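Local coordinates for molybdopterin-guanine dinucleotide biosynthesis protein A (MobA) (Archaeoglobus fulgidus, PDB 3NGW) that probably binds GTP and transfers its nucleotide to molybdopterin during synthesis of the molybdenum cofactor, at residues E34-F39 against E99-L104; I91-V96 against P125-Y130; A74-A79 against C86-I91. One frame throughout, in Å; residues are numbered along the deposited sequence.

Interaction 1 of 3, residues E34-F39 against E99-L104; sequences EKYSPF and EVLEHL
Tyr36 and Leu101 meet at the edge of an aromatic ring. The methyl CD1 of Leu101 arrives near the plane of the Tyr36 ring and presses on its rim, closest at CE1, with 3.3 Å between Leu101 CD1 and Tyr36 CE1. The two side chains cross at about a right angle. Both carry CG opposite the carbonyl carbon: in Tyr36 (chi1 -57°) this carries the ring end toward helix 98-111, although the first bond of its side chain runs alongside the helix rather than at it, while Leu101 points across. Its neighbour Lys35 takes one face of the tyrosine, Lys35 CG lying 3.9 Å above the plane over the ring centre.

At the next helix residue, Glu102, the contact is looser. Phe39, placed by a type I turn from Tyr36 to Phe39, points toward helix 98-111, and its CE1 is 4.1 Å from Glu102 OE2. The glutamate chain is bent at chi2, which brings its end nearer than its first bond would suggest, and the ring and carboxylate planes stand 69° apart. Pro38 CB lies over one face of the phenylalanine.

The Tyr36 ring also touches Val3 and Val5 of strand 2-6 and Ala89 of strand 86-90; Leu101 also rests on Val87. The pair therefore bridges two helices on one side of the central sheet. Replacing Tyr36 by an alanine would probably open a gap beside Leu101 CD1 and leave Val3, Val5 and Ala89 without the ring that packs on them. The chemistry is graded, hydrocarbon against ring where both residues are buried and carboxylate beside aromatic where Glu102 is exposed, so the end of helix 28-36 and the turn after it are held to helix 98-111 by shape rather than by directed polar bonds.

Interaction 2 of 3, residues I91-V96 against P125-Y130; sequences IDMPFV and PLLAYY
The selenomethionine at Met93 is the main bump of this contact, reaching from the loop 91-96 into a hollow formed by Leu126 and Leu127. Its chain runs extended through chi2 (170°) and then bends at chi3 (-100°), which turns the terminal methyl CE toward Leu126. There CE lies 3.7 Å from Leu126 CB and 3.3 Å from Leu126 O, so the methyl occupies the angle between the side chain and the backbone carbonyl of Leu126. One atom back along the chain, SE meets the next residue: Met93 SE is 3.9 Å from Leu127 CB, with Leu127 CG almost as near. The Met93 side chain crosses that of Leu126 at about a right angle and that of Leu127 at a slant.

Leu127 in turn fits between Met93 and Val96. With CG opposite its backbone N, it extends CD2 to within 3.9 Å of Val96 CG2, and the two side chains slide past each other in opposite directions. Leu127 thus meets Met93 with its base and Val96 with a tip. On its own side, the segment 125-130 is tied together by Tyr130 OH, which donates to Pro125 O over 2.8 Å.

Leu127 and Leu126 also touch Ala89 and Ala90 of strand 86-90, while Tyr36 touches Val96. Met93 also packs on Asn178, and its side chain is about 10 Å from a bound calcium ion. The contact joins the loop leaving strand 86-90 to the corner leading into its antiparallel neighbour 129-130, a placement consistent with the GT-A-like nucleotidyltransferase fold of the MobA family.

Interaction 3 of 3, residues A74-A79 against C86-I91; sequences AGIHAA and CVVAAI
Ile76 lies across Val88, helix against strand, and the two branched side chains cross at about a right angle. The closest approach is between Ile76 CG1 and Val88 CG2, 4.0 Å apart; Ile76 CG2 is 4.2 Å from the same valine methyl, so Val88 CG2 touches both branches of the isoleucine. The other valine methyl, CG1, also reaches Ile76 CG1. The valine torsion accounts for this: with CG1 opposite the backbone N (chi1 177°), CG2 falls beside that N, and both methyls can meet the helix.

One helical turn along, Ala79 CB stands 4.2 Å from Cys86 SG. Both first side-chain bonds point across the interface, and the small methyl meets a sulfur held beside the chain by chi1 of 60°. The two contacts keep step with both backbones, since Ile76 and Ala79 are three residues apart on the helix whereas Val88 and Cys86 are two apart on the strand and point to the same face.

A second shell fixes these positions. In the helix, Ala79 N bonds to Gly75 O at 3.2 Å, and Ala78 N to Ala74 O. On the strand, Cys86 and Val88 are joined through backbone hydrogen bonds to Tyr130 and Ala128, and Val87 and Ala89 are joined to strand 2-6, so strand 86-90 is held along both edges.

Further out, Ile76 rests on Tyr130 and on Leu138 of helix 135-143, Val88 on Leu6 and Tyr130, and Ala79 on Ala4. His77, on another side of the helix, bonds to Asp65 and touches Glu139 and Ile142. Helix 72-83 thus lies against the parallel strands 2-6 and 86-90, as in alpha/beta folds, with helix 135-143 beside it, and the chain goes straight from it into strand 86-90.

Overall arrangement
Strand 86-90 is the common reference for all three contacts. Interaction 3 packs helix 72-83 on one face of it, while interaction 1 joins helices 28-36 and 98-111 over the other, where Tyr36 and Leu101 reach Ala89 and Val87. Interaction 2 continues from the strand's end, sharing Ile91 with interaction 3, and its second segment leads into the neighbouring strand 129-130. Interactions 2 and 3 are buried and apolar, one built round a long unbranched side chain, the other round short ones. Interaction 1 is only partly buried and adds the carboxylate of the exposed Glu102. Lys35 links interactions 1 and 2 by a probable hydrogen bond to Pro94.

Interaction 1 of 3, residues E34-F39 against E99-L104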
ATOM      1  N   GLU A  34      -9.100   8.701   6.406  1.00 37.43           N
ATOM      2  CA  GLU A  34     -10.424   8.285   6.884  1.00 36.48           C
ATOM      3  C   GLU A  34     -10.619   6.783   6.861  1.00 33.62           C
ATOM      4  O   GLU A  34     -11.070   6.192   7.837  1.00 36.77           O
ATOM      5  CB  GLU A  34     -11.529   8.879   6.005  1.00 33.51           C
ATOM      6  CG  GLU A  34     -11.861  10.317   6.258  1.00 47.80           C
ATOM      7  CD  GLU A  34     -12.873  10.864   5.250  1.00 43.73           C
ATOM      8  OE1 GLU A  34     -13.832  10.140   4.902  1.00 33.99           O
ATOM      9  OE2 GLU A  34     -12.712  12.027   4.828  1.00 40.31           O
ATOM     10  N   LYS A  35     -10.296   6.182   5.721  1.00 37.04           N
ATOM     11  CA  LYS A  35     -10.473   4.747   5.508  1.00 36.12           C
ATOM     12  C   LYS A  35      -9.702   3.817   6.453  1.00 35.55           C
ATOM     13  O   LYS A  35     -10.217   2.770   6.841  1.00 41.22           O
ATOM     14  CB  LYS A  35     -10.126   4.404   4.051  1.00 35.91           C
ATOM     15  CG  LYS A  35     -10.198   2.919   3.723  1.00 30.06           C
ATOM     16  CD  LYS A  35      -9.700   2.599   2.319  1.00 43.64           C
ATOM     17  CE  LYS A  35     -10.712   2.940   1.237  1.00 43.06           C
ATOM     18  NZ  LYS A  35     -10.893   4.399   1.096  1.00 61.74           N
ATOM     19  N   TYR A  36      -8.495   4.215   6.842  1.00 34.20           N
ATOM     20  CA  TYR A  36      -7.646   3.389   7.685  1.00 32.85           C
ATOM     21  C   TYR A  36      -7.483   3.854   9.123  1.00 33.82           C
ATOM     22  O   TYR A  36      -6.764   3.217   9.899  1.00 29.70           O
ATOM     23  CB  TYR A  36      -6.256   3.272   7.040  1.00 37.49           C
ATOM     24  CG  TYR A  36      -6.277   2.703   5.635  1.00 28.18           C
ATOM     25  CD1 TYR A  36      -6.654   1.376   5.399  1.00 32.09           C
ATOM     26  CD2 TYR A  36      -5.963   3.503   4.540  1.00 29.09           C
ATOM     27  CE1 TYR A  36      -6.721   0.862   4.099  1.00 29.14           C
ATOM     28  CE2 TYR A  36      -6.029   3.006   3.241  1.00 33.43           C
ATOM     29  CZ  TYR A  36      -6.411   1.687   3.027  1.00 35.25           C
ATOM     30  OH  TYR A  36      -6.500   1.209   1.741  1.00 35.74           O
ATOM     31  N   SER A  37      -8.124   4.957   9.492  1.00 31.06           N
ATOM     32  CA  SER A  37      -7.989   5.441  10.868  1.00 42.55           C
ATOM     33  C   SER A  37      -8.460   4.434  11.931  1.00 38.00           C
ATOM     34  O   SER A  37      -7.900   4.381  13.024  1.00 46.92           O
ATOM     35  CB  SER A  37      -8.713   6.793  11.060  1.00 39.44           C
ATOM     36  OG  SER A  37     -10.089   6.717  10.751  1.00 54.82           O
ATOM     37  N   PRO A  38      -9.483   3.615  11.620  1.00 34.96           N
ATOM     38  CA  PRO A  38      -9.981   2.632  12.589  1.00 31.95           C
ATOM     39  C   PRO A  38      -8.993   1.525  12.981  1.00 40.21           C
ATOM     40  O   PRO A  38      -9.182   0.865  14.001  1.00 47.19           O
ATOM     41  CB  PRO A  38     -11.210   2.050  11.891  1.00 31.12           C
ATOM     42  CG  PRO A  38     -11.671   3.161  11.027  1.00 41.03           C
ATOM     43  CD  PRO A  38     -10.381   3.679  10.452  1.00 33.25           C
ATOM     44  N   PHE A  39      -7.948   1.320  12.185  1.00 32.33           N
ATOM     45  CA  PHE A  39      -6.988   0.251  12.462  1.00 36.48           C
ATOM     46  C   PHE A  39      -5.682   0.738  13.081  1.00 34.08           C
ATOM     47  O   PHE A  39      -5.549   1.910  13.433  1.00 41.47           O
ATOM     48  CB  PHE A  39      -6.700  -0.506  11.163  1.00 37.72           C
ATOM     49  CG  PHE A  39      -7.921  -0.714  10.310  1.00 37.83           C
ATOM     50  CD1 PHE A  39      -8.908  -1.622  10.691  1.00 43.95           C
ATOM     51  CD2 PHE A  39      -8.121   0.052   9.170  1.00 38.77           C
ATOM     52  CE1 PHE A  39     -10.080  -1.760   9.949  1.00 38.32           C
ATOM     53  CE2 PHE A  39      -9.286  -0.077   8.422  1.00 34.92           C
ATOM     54  CZ  PHE A  39     -10.270  -0.984   8.814  1.00 41.62           C
ATOM     55  N   GLU A  99     -12.742  -4.884   4.188  1.00 34.54           N
ATOM     56  CA  GLU A  99     -13.065  -6.294   4.307  1.00 39.94           C
ATOM     57  C   GLU A  99     -11.999  -7.102   3.585  1.00 40.00           C
ATOM     58  O   GLU A  99     -11.582  -8.154   4.069  1.00 40.18           O
ATOM     59  CB  GLU A  99     -14.433  -6.613   3.692  1.00 46.28           C
ATOM     60  CG  GLU A  99     -15.568  -5.630   4.029  1.00 69.40           C
ATOM     61  CD  GLU A  99     -15.496  -4.339   3.208  1.00 75.57           C
ATOM     62  OE1 GLU A  99     -14.735  -3.422   3.591  1.00 68.18           O
ATOM     63  OE2 GLU A  99     -16.193  -4.254   2.169  1.00 80.56           O
ATOM     64  N   VAL A 100     -11.569  -6.606   2.423  1.00 34.96           N
ATOM     65  CA  VAL A 100     -10.541  -7.279   1.624  1.00 40.84           C
ATOM     66  C   VAL A 100      -9.242  -7.347   2.425  1.00 40.39           C
ATOM     67  O   VAL A 100      -8.616  -8.409   2.530  1.00 44.35           O
ATOM     68  CB  VAL A 100     -10.268  -6.545   0.270  1.00 39.55           C
ATOM     69  CG1 VAL A 100      -9.092  -7.199  -0.452  1.00 41.10           C
ATOM     70  CG2 VAL A 100     -11.504  -6.598  -0.621  1.00 28.47           C
ATOM     71  N   LEU A 101      -8.857  -6.219   3.016  1.00 39.25           N
ATOM     72  CA  LEU A 101      -7.630  -6.158   3.808  1.00 41.18           C
ATOM     73  C   LEU A 101      -7.694  -7.086   5.007  1.00 42.51           C
ATOM     74  O   LEU A 101      -6.762  -7.848   5.268  1.00 42.73           O
ATOM     75  CB  LEU A 101      -7.365  -4.723   4.277  1.00 40.87           C
ATOM     76  CG  LEU A 101      -6.685  -3.806   3.251  1.00 41.89           C
ATOM     77  CD1 LEU A 101      -6.665  -2.379   3.757  1.00 42.07           C
ATOM     78  CD2 LEU A 101      -5.265  -4.298   2.997  1.00 46.66           C
ATOM     79  N   GLU A 102      -8.798  -7.013   5.739  1.00 44.63           N
ATOM     80  CA  GLU A 102      -8.985  -7.848   6.914  1.00 41.60           C
ATOM     81  C   GLU A 102      -8.762  -9.315   6.524  1.00 31.33           C
ATOM     82  O   GLU A 102      -8.061 -10.057   7.209  1.00 38.88           O
ATOM     83  CB  GLU A 102     -10.397  -7.646   7.474  1.00 39.06           C
ATOM     84  CG  GLU A 102     -10.462  -7.686   8.990  1.00 60.40           C
ATOM     85  CD  GLU A 102     -10.697  -6.319   9.617  1.00 65.79           C
ATOM     86  OE1 GLU A 102     -10.167  -6.077  10.728  1.00 66.32           O
ATOM     87  OE2 GLU A 102     -11.426  -5.494   9.012  1.00 66.22           O
ATOM     88  N   HIS A 103      -9.348  -9.725   5.405  1.00 36.19           N
ATOM     89  CA  HIS A 103      -9.191 -11.097   4.944  1.00 34.48           C
ATOM     90  C   HIS A 103      -7.720 -11.418   4.667  1.00 44.48           C
ATOM     91  O   HIS A 103      -7.191 -12.411   5.167  1.00 42.38           O
ATOM     92  CB  HIS A 103     -10.022 -11.324   3.681  1.00 38.91           C
ATOM     93  CG  HIS A 103      -9.978 -12.731   3.173  1.00 51.33           C
ATOM     94  ND1 HIS A 103     -10.444 -13.804   3.903  1.00 56.22           N
ATOM     95  CD2 HIS A 103      -9.513 -13.243   2.009  1.00 50.29           C
ATOM     96  CE1 HIS A 103     -10.265 -14.915   3.213  1.00 54.56           C
ATOM     97  NE2 HIS A 103      -9.702 -14.602   2.058  1.00 55.76           N
ATOM     98  N   LEU A 104      -7.060 -10.569   3.878  1.00 44.90           N
ATOM     99  CA  LEU A 104      -5.656 -10.773   3.540  1.00 41.43           C
ATOM    100  C   LEU A 104      -4.768 -10.950   4.769  1.00 43.05           C
ATOM    101  O   LEU A 104      -3.916 -11.839   4.797  1.00 44.88           O
ATOM    102  CB  LEU A 104      -5.141  -9.606   2.686  1.00 37.84           C
ATOM    103  CG  LEU A 104      -5.713  -9.527   1.265  1.00 47.04           C
ATOM    104  CD1 LEU A 104      -5.149  -8.323   0.524  1.00 34.64           C
ATOM    105  CD2 LEU A 104      -5.375 -10.822   0.517  1.00 37.19           C
TER

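Interaction 2 of 3, residues I91-V96 against P125-Y130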
ATOM      1  N   ILE A  91      -1.570   4.383  -1.578  1.00 31.28           N
ATOM      2  CA  ILE A  91      -2.504   5.486  -1.671  1.00 34.51           C
ATOM      3  C   ILE A  91      -3.092   5.525  -3.077  1.00 38.09           C
ATOM      4  O   ILE A  91      -4.158   6.093  -3.287  1.00 42.44           O
ATOM      5  CB  ILE A  91      -1.793   6.821  -1.397  1.00 31.86           C
ATOM      6  CG1 ILE A  91      -2.816   7.942  -1.266  1.00 34.64           C
ATOM      7  CG2 ILE A  91      -0.832   7.135  -2.534  1.00 33.20           C
ATOM      8  CD1 ILE A  91      -2.236   9.241  -0.725  1.00 27.90           C
ATOM      9  N   ASP A  92      -2.386   4.919  -4.030  1.00 40.83           N
ATOM     10  CA  ASP A  92      -2.820   4.882  -5.422  1.00 43.57           C
ATOM     11  C   ASP A  92      -4.150   4.155  -5.583  1.00 43.19           C
ATOM     12  O   ASP A  92      -4.822   4.297  -6.603  1.00 49.93           O
ATOM     13  CB  ASP A  92      -1.767   4.197  -6.299  1.00 47.20           C
ATOM     14  CG  ASP A  92      -0.387   4.816  -6.157  1.00 55.68           C
ATOM     15  OD1 ASP A  92       0.177   4.789  -5.038  1.00 55.90           O
ATOM     16  OD2 ASP A  92       0.144   5.326  -7.167  1.00 61.00           O
HETATM   17  N   MSE A  93      -4.520   3.364  -4.583  1.00 38.19           N
HETATM   18  CA  MSE A  93      -5.779   2.626  -4.601  1.00 40.39           C
HETATM   19  C   MSE A  93      -6.679   3.217  -3.506  1.00 36.83           C
HETATM   20  O   MSE A  93      -6.655   2.765  -2.363  1.00 39.90           O
HETATM   21  CB  MSE A  93      -5.505   1.139  -4.339  1.00 33.01           C
HETATM   22  CG  MSE A  93      -4.801   0.435  -5.492  1.00 38.88           C
HETATM   23 SE   MSE A  93      -4.154  -1.358  -5.108  1.00 55.12          SE
HETATM   24  CE  MSE A  93      -2.283  -0.948  -4.791  1.00 44.57           C
ATOM     25  N   PRO A  94      -7.479   4.239  -3.845  1.00 31.00           N
ATOM     26  CA  PRO A  94      -8.373   4.892  -2.884  1.00 37.51           C
ATOM     27  C   PRO A  94      -9.690   4.181  -2.594  1.00 42.26           C
ATOM     28  O   PRO A  94     -10.402   4.568  -1.669  1.00 38.79           O
ATOM     29  CB  PRO A  94      -8.613   6.244  -3.525  1.00 31.17           C
ATOM     30  CG  PRO A  94      -8.748   5.857  -4.956  1.00 31.37           C
ATOM     31  CD  PRO A  94      -7.551   4.927  -5.145  1.00 32.75           C
ATOM     32  N   PHE A  95     -10.018   3.155  -3.375  1.00 38.92           N
ATOM     33  CA  PHE A  95     -11.272   2.435  -3.181  1.00 34.04           C
ATOM     34  C   PHE A  95     -11.124   1.093  -2.494  1.00 42.58           C
ATOM     35  O   PHE A  95     -12.054   0.290  -2.513  1.00 42.13           O
ATOM     36  CB  PHE A  95     -11.966   2.230  -4.526  1.00 42.14           C
ATOM     37  CG  PHE A  95     -12.186   3.498  -5.280  1.00 43.24           C
ATOM     38  CD1 PHE A  95     -12.839   4.570  -4.679  1.00 41.94           C
ATOM     39  CD2 PHE A  95     -11.722   3.634  -6.583  1.00 44.37           C
ATOM     40  CE1 PHE A  95     -13.037   5.762  -5.365  1.00 45.54           C
ATOM     41  CE2 PHE A  95     -11.913   4.817  -7.281  1.00 50.45           C
ATOM     42  CZ  PHE A  95     -12.570   5.888  -6.668  1.00 54.43           C
ATOM     43  N   VAL A  96      -9.967   0.849  -1.884  1.00 38.59           N
ATOM     44  CA  VAL A  96      -9.740  -0.415  -1.208  1.00 34.78           C
ATOM     45  C   VAL A  96     -10.801  -0.689  -0.163  1.00 38.97           C
ATOM     46  O   VAL A  96     -11.191   0.202   0.586  1.00 36.92           O
ATOM     47  CB  VAL A  96      -8.373  -0.458  -0.521  1.00 37.68           C
ATOM     48  CG1 VAL A  96      -8.286  -1.693   0.362  1.00 32.62           C
ATOM     49  CG2 VAL A  96      -7.266  -0.479  -1.567  1.00 33.35           C
ATOM     50  N   PRO A 125       1.570  -6.491  -5.537  1.00 32.01           N
ATOM     51  CA  PRO A 125       2.363  -6.365  -4.309  1.00 25.53           C
ATOM     52  C   PRO A 125       2.035  -5.213  -3.360  1.00 32.75           C
ATOM     53  O   PRO A 125       2.354  -5.290  -2.172  1.00 28.70           O
ATOM     54  CB  PRO A 125       3.795  -6.256  -4.832  1.00 30.18           C
ATOM     55  CG  PRO A 125       3.738  -6.898  -6.191  1.00 37.22           C
ATOM     56  CD  PRO A 125       2.434  -6.374  -6.725  1.00 31.78           C
ATOM     57  N   LEU A 126       1.424  -4.150  -3.877  1.00 27.26           N
ATOM     58  CA  LEU A 126       1.103  -3.001  -3.046  1.00 31.81           C
ATOM     59  C   LEU A 126      -0.282  -3.088  -2.413  1.00 35.47           C
ATOM     60  O   LEU A 126      -0.863  -2.087  -2.002  1.00 33.16           O
ATOM     61  CB  LEU A 126       1.255  -1.709  -3.856  1.00 26.65           C
ATOM     62  CG  LEU A 126       2.679  -1.511  -4.373  1.00 30.83           C
ATOM     63  CD1 LEU A 126       2.838  -0.125  -4.948  1.00 25.88           C
ATOM     64  CD2 LEU A 126       3.665  -1.721  -3.227  1.00 34.19           C
ATOM     65  N   LEU A 127      -0.802  -4.304  -2.331  1.00 35.60           N
ATOM     66  CA  LEU A 127      -2.094  -4.552  -1.714  1.00 31.73           C
ATOM     67  C   LEU A 127      -2.021  -6.006  -1.263  1.00 33.94           C
ATOM     68  O   LEU A 127      -2.717  -6.875  -1.787  1.00 24.82           O
ATOM     69  CB  LEU A 127      -3.219  -4.337  -2.726  1.00 35.45           C
ATOM     70  CG  LEU A 127      -4.616  -4.013  -2.184  1.00 34.22           C
ATOM     71  CD1 LEU A 127      -5.371  -5.262  -1.849  1.00 43.67           C
ATOM     72  CD2 LEU A 127      -4.476  -3.118  -0.962  1.00 36.45           C
ATOM     73  N   ALA A 128      -1.142  -6.255  -0.292  1.00 33.96           N
ATOM     74  CA  ALA A 128      -0.933  -7.600   0.238  1.00 37.30           C
ATOM     75  C   ALA A 128      -0.388  -7.639   1.666  1.00 30.74           C
ATOM     76  O   ALA A 128      -0.015  -6.620   2.244  1.00 33.14           O
ATOM     77  CB  ALA A 128       0.006  -8.366  -0.682  1.00 30.45           C
ATOM     78  N   TYR A 129      -0.350  -8.849   2.212  1.00 33.88           N
ATOM     79  CA  TYR A 129       0.145  -9.113   3.553  1.00 30.42           C
ATOM     80  C   TYR A 129       1.643  -9.429   3.517  1.00 33.09           C
ATOM     81  O   TYR A 129       2.112 -10.180   2.656  1.00 32.31           O
ATOM     82  CB  TYR A 129      -0.610 -10.307   4.146  1.00 33.05           C
ATOM     83  CG  TYR A 129       0.052 -10.907   5.365  1.00 30.43           C
ATOM     84  CD1 TYR A 129      -0.147 -10.370   6.641  1.00 26.26           C
ATOM     85  CD2 TYR A 129       0.948 -11.967   5.233  1.00 26.07           C
ATOM     86  CE1 TYR A 129       0.545 -10.881   7.753  1.00 25.70           C
ATOM     87  CE2 TYR A 129       1.635 -12.471   6.328  1.00 27.77           C
ATOM     88  CZ  TYR A 129       1.433 -11.928   7.577  1.00 22.23           C
ATOM     89  OH  TYR A 129       2.154 -12.440   8.629  1.00 35.39           O
ATOM     90  N   TYR A 130       2.390  -8.842   4.447  1.00 28.75           N
ATOM     91  CA  TYR A 130       3.825  -9.085   4.559  1.00 33.73           C
ATOM     92  C   TYR A 130       4.110  -9.359   6.032  1.00 28.16           C
ATOM     93  O   TYR A 130       3.611  -8.652   6.905  1.00 22.48           O
ATOM     94  CB  TYR A 130       4.658  -7.867   4.096  1.00 33.94           C
ATOM     95  CG  TYR A 130       4.623  -7.582   2.597  1.00 33.70           C
ATOM     96  CD1 TYR A 130       3.601  -6.819   2.028  1.00 29.29           C
ATOM     97  CD2 TYR A 130       5.590  -8.115   1.742  1.00 35.32           C
ATOM     98  CE1 TYR A 130       3.542  -6.601   0.644  1.00 23.95           C
ATOM     99  CE2 TYR A 130       5.533  -7.903   0.361  1.00 24.63           C
ATOM    100  CZ  TYR A 130       4.509  -7.150  -0.176  1.00 26.34           C
ATOM    101  OH  TYR A 130       4.439  -6.972  -1.540  1.00 37.39           O
TER

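Interaction 3 of 3, residues A74-A79 against C86-I91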
ATOM      1  N   ALA A  74      11.252  -0.011  -0.135  1.00 29.03           N
ATOM      2  CA  ALA A  74      11.780   0.710   1.014  1.00 31.51           C
ATOM      3  C   ALA A  74      10.658   1.096   1.966  1.00 35.28           C
ATOM      4  O   ALA A  74      10.864   1.200   3.176  1.00 36.14           O
ATOM      5  CB  ALA A  74      12.520   1.955   0.548  1.00 23.99           C
ATOM      6  N   GLY A  75       9.474   1.309   1.399  1.00 34.57           N
ATOM      7  CA  GLY A  75       8.319   1.685   2.188  1.00 35.26           C
ATOM      8  C   GLY A  75       7.774   0.500   2.958  1.00 33.19           C
ATOM      9  O   GLY A  75       7.413   0.637   4.122  1.00 32.35           O
ATOM     10  N   ILE A  76       7.709  -0.660   2.308  1.00 29.57           N
ATOM     11  CA  ILE A  76       7.217  -1.868   2.956  1.00 26.61           C
ATOM     12  C   ILE A  76       8.199  -2.255   4.056  1.00 34.24           C
ATOM     13  O   ILE A  76       7.805  -2.529   5.195  1.00 39.26           O
ATOM     14  CB  ILE A  76       7.085  -3.023   1.940  1.00 26.49           C
ATOM     15  CG1 ILE A  76       5.990  -2.688   0.928  1.00 29.92           C
ATOM     16  CG2 ILE A  76       6.752  -4.329   2.652  1.00 25.56           C
ATOM     17  CD1 ILE A  76       5.937  -3.647  -0.259  1.00 30.33           C
ATOM     18  N   HIS A  77       9.484  -2.256   3.712  1.00 29.76           N
ATOM     19  CA  HIS A  77      10.544  -2.582   4.660  1.00 35.00           C
ATOM     20  C   HIS A  77      10.438  -1.697   5.896  1.00 34.40           C
ATOM     21  O   HIS A  77      10.536  -2.177   7.021  1.00 30.94           O
ATOM     22  CB  HIS A  77      11.917  -2.386   3.997  1.00 45.35           C
ATOM     23  CG  HIS A  77      13.075  -2.511   4.940  1.00 29.44           C
ATOM     24  ND1 HIS A  77      13.710  -1.418   5.490  1.00 28.06           N
ATOM     25  CD2 HIS A  77      13.700  -3.604   5.446  1.00 26.85           C
ATOM     26  CE1 HIS A  77      14.676  -1.830   6.293  1.00 28.34           C
ATOM     27  NE2 HIS A  77      14.691  -3.152   6.285  1.00 30.10           N
ATOM     28  N   ALA A  78      10.235  -0.404   5.669  1.00 32.71           N
ATOM     29  CA  ALA A  78      10.111   0.553   6.757  1.00 28.42           C
ATOM     30  C   ALA A  78       8.980   0.154   7.700  1.00 30.16           C
ATOM     31  O   ALA A  78       9.135   0.193   8.924  1.00 29.55           O
ATOM     32  CB  ALA A  78       9.857   1.954   6.198  1.00 25.51           C
ATOM     33  N   ALA A  79       7.838  -0.219   7.136  1.00 22.98           N
ATOM     34  CA  ALA A  79       6.700  -0.623   7.959  1.00 29.20           C
ATOM     35  C   ALA A  79       7.022  -1.892   8.750  1.00 24.36           C
ATOM     36  O   ALA A  79       6.685  -1.994   9.922  1.00 29.35           O
ATOM     37  CB  ALA A  79       5.459  -0.842   7.081  1.00 21.96           C
ATOM     38  N   CYS A  86       2.042  -6.801   8.706  1.00 34.63           N
ATOM     39  CA  CYS A  86       0.963  -5.878   8.394  1.00 31.87           C
ATOM     40  C   CYS A  86       0.510  -6.142   6.983  1.00 31.71           C
ATOM     41  O   CYS A  86       1.079  -6.977   6.291  1.00 33.64           O
ATOM     42  CB  CYS A  86       1.474  -4.441   8.458  1.00 23.05           C
ATOM     43  SG  CYS A  86       2.820  -4.114   7.271  1.00 33.84           S
ATOM     44  N   VAL A  87      -0.524  -5.422   6.571  1.00 38.96           N
ATOM     45  CA  VAL A  87      -1.029  -5.505   5.214  1.00 40.14           C
ATOM     46  C   VAL A  87      -0.664  -4.149   4.639  1.00 36.60           C
ATOM     47  O   VAL A  87      -0.790  -3.131   5.325  1.00 36.12           O
ATOM     48  CB  VAL A  87      -2.563  -5.710   5.162  1.00 45.01           C
ATOM     49  CG1 VAL A  87      -2.901  -7.157   5.463  1.00 43.96           C
ATOM     50  CG2 VAL A  87      -3.244  -4.789   6.159  1.00 46.56           C
ATOM     51  N   VAL A  88      -0.182  -4.143   3.399  1.00 33.87           N
ATOM     52  CA  VAL A  88       0.223  -2.911   2.734  1.00 29.83           C
ATOM     53  C   VAL A  88      -0.850  -2.471   1.755  1.00 32.46           C
ATOM     54  O   VAL A  88      -1.505  -3.290   1.120  1.00 37.82           O
ATOM     55  CB  VAL A  88       1.564  -3.100   1.980  1.00 37.27           C
ATOM     56  CG1 VAL A  88       1.938  -1.824   1.235  1.00 36.05           C
ATOM     57  CG2 VAL A  88       2.662  -3.471   2.967  1.00 28.59           C
ATOM     58  N   ALA A  89      -1.038  -1.168   1.659  1.00 36.61           N
ATOM     59  CA  ALA A  89      -2.017  -0.615   0.753  1.00 42.06           C
ATOM     60  C   ALA A  89      -1.419   0.688   0.251  1.00 46.12           C
ATOM     61  O   ALA A  89      -0.964   1.515   1.038  1.00 50.44           O
ATOM     62  CB  ALA A  89      -3.318  -0.359   1.474  1.00 30.89           C
ATOM     63  N   ALA A  90      -1.391   0.862  -1.062  1.00 44.71           N
ATOM     64  CA  ALA A  90      -0.846   2.081  -1.617  1.00 39.94           C
ATOM     65  C   ALA A  90      -1.952   3.121  -1.717  1.00 40.99           C
ATOM     66  O   ALA A  90      -3.125   2.785  -1.896  1.00 44.03           O
ATOM     67  CB  ALA A  90      -0.248   1.805  -2.972  1.00 31.44           C
ATOM     68  N   ILE A  91      -1.570   4.383  -1.578  1.00 31.28           N
ATOM     69  CA  ILE A  91      -2.504   5.486  -1.671  1.00 34.51           C
ATOM     70  C   ILE A  91      -3.092   5.525  -3.077  1.00 38.09           C
ATOM     71  O   ILE A  91      -4.158   6.093  -3.287  1.00 42.44           O
ATOM     72  CB  ILE A  91      -1.793   6.821  -1.397  1.00 31.86           C
ATOM     73  CG1 ILE A  91      -2.816   7.942  -1.266  1.00 34.64           C
ATOM     74  CG2 ILE A  91      -0.832   7.135  -2.534  1.00 33.20           C
ATOM     75  CD1 ILE A  91      -2.236   9.241  -0.725  1.00 27.90           C
TER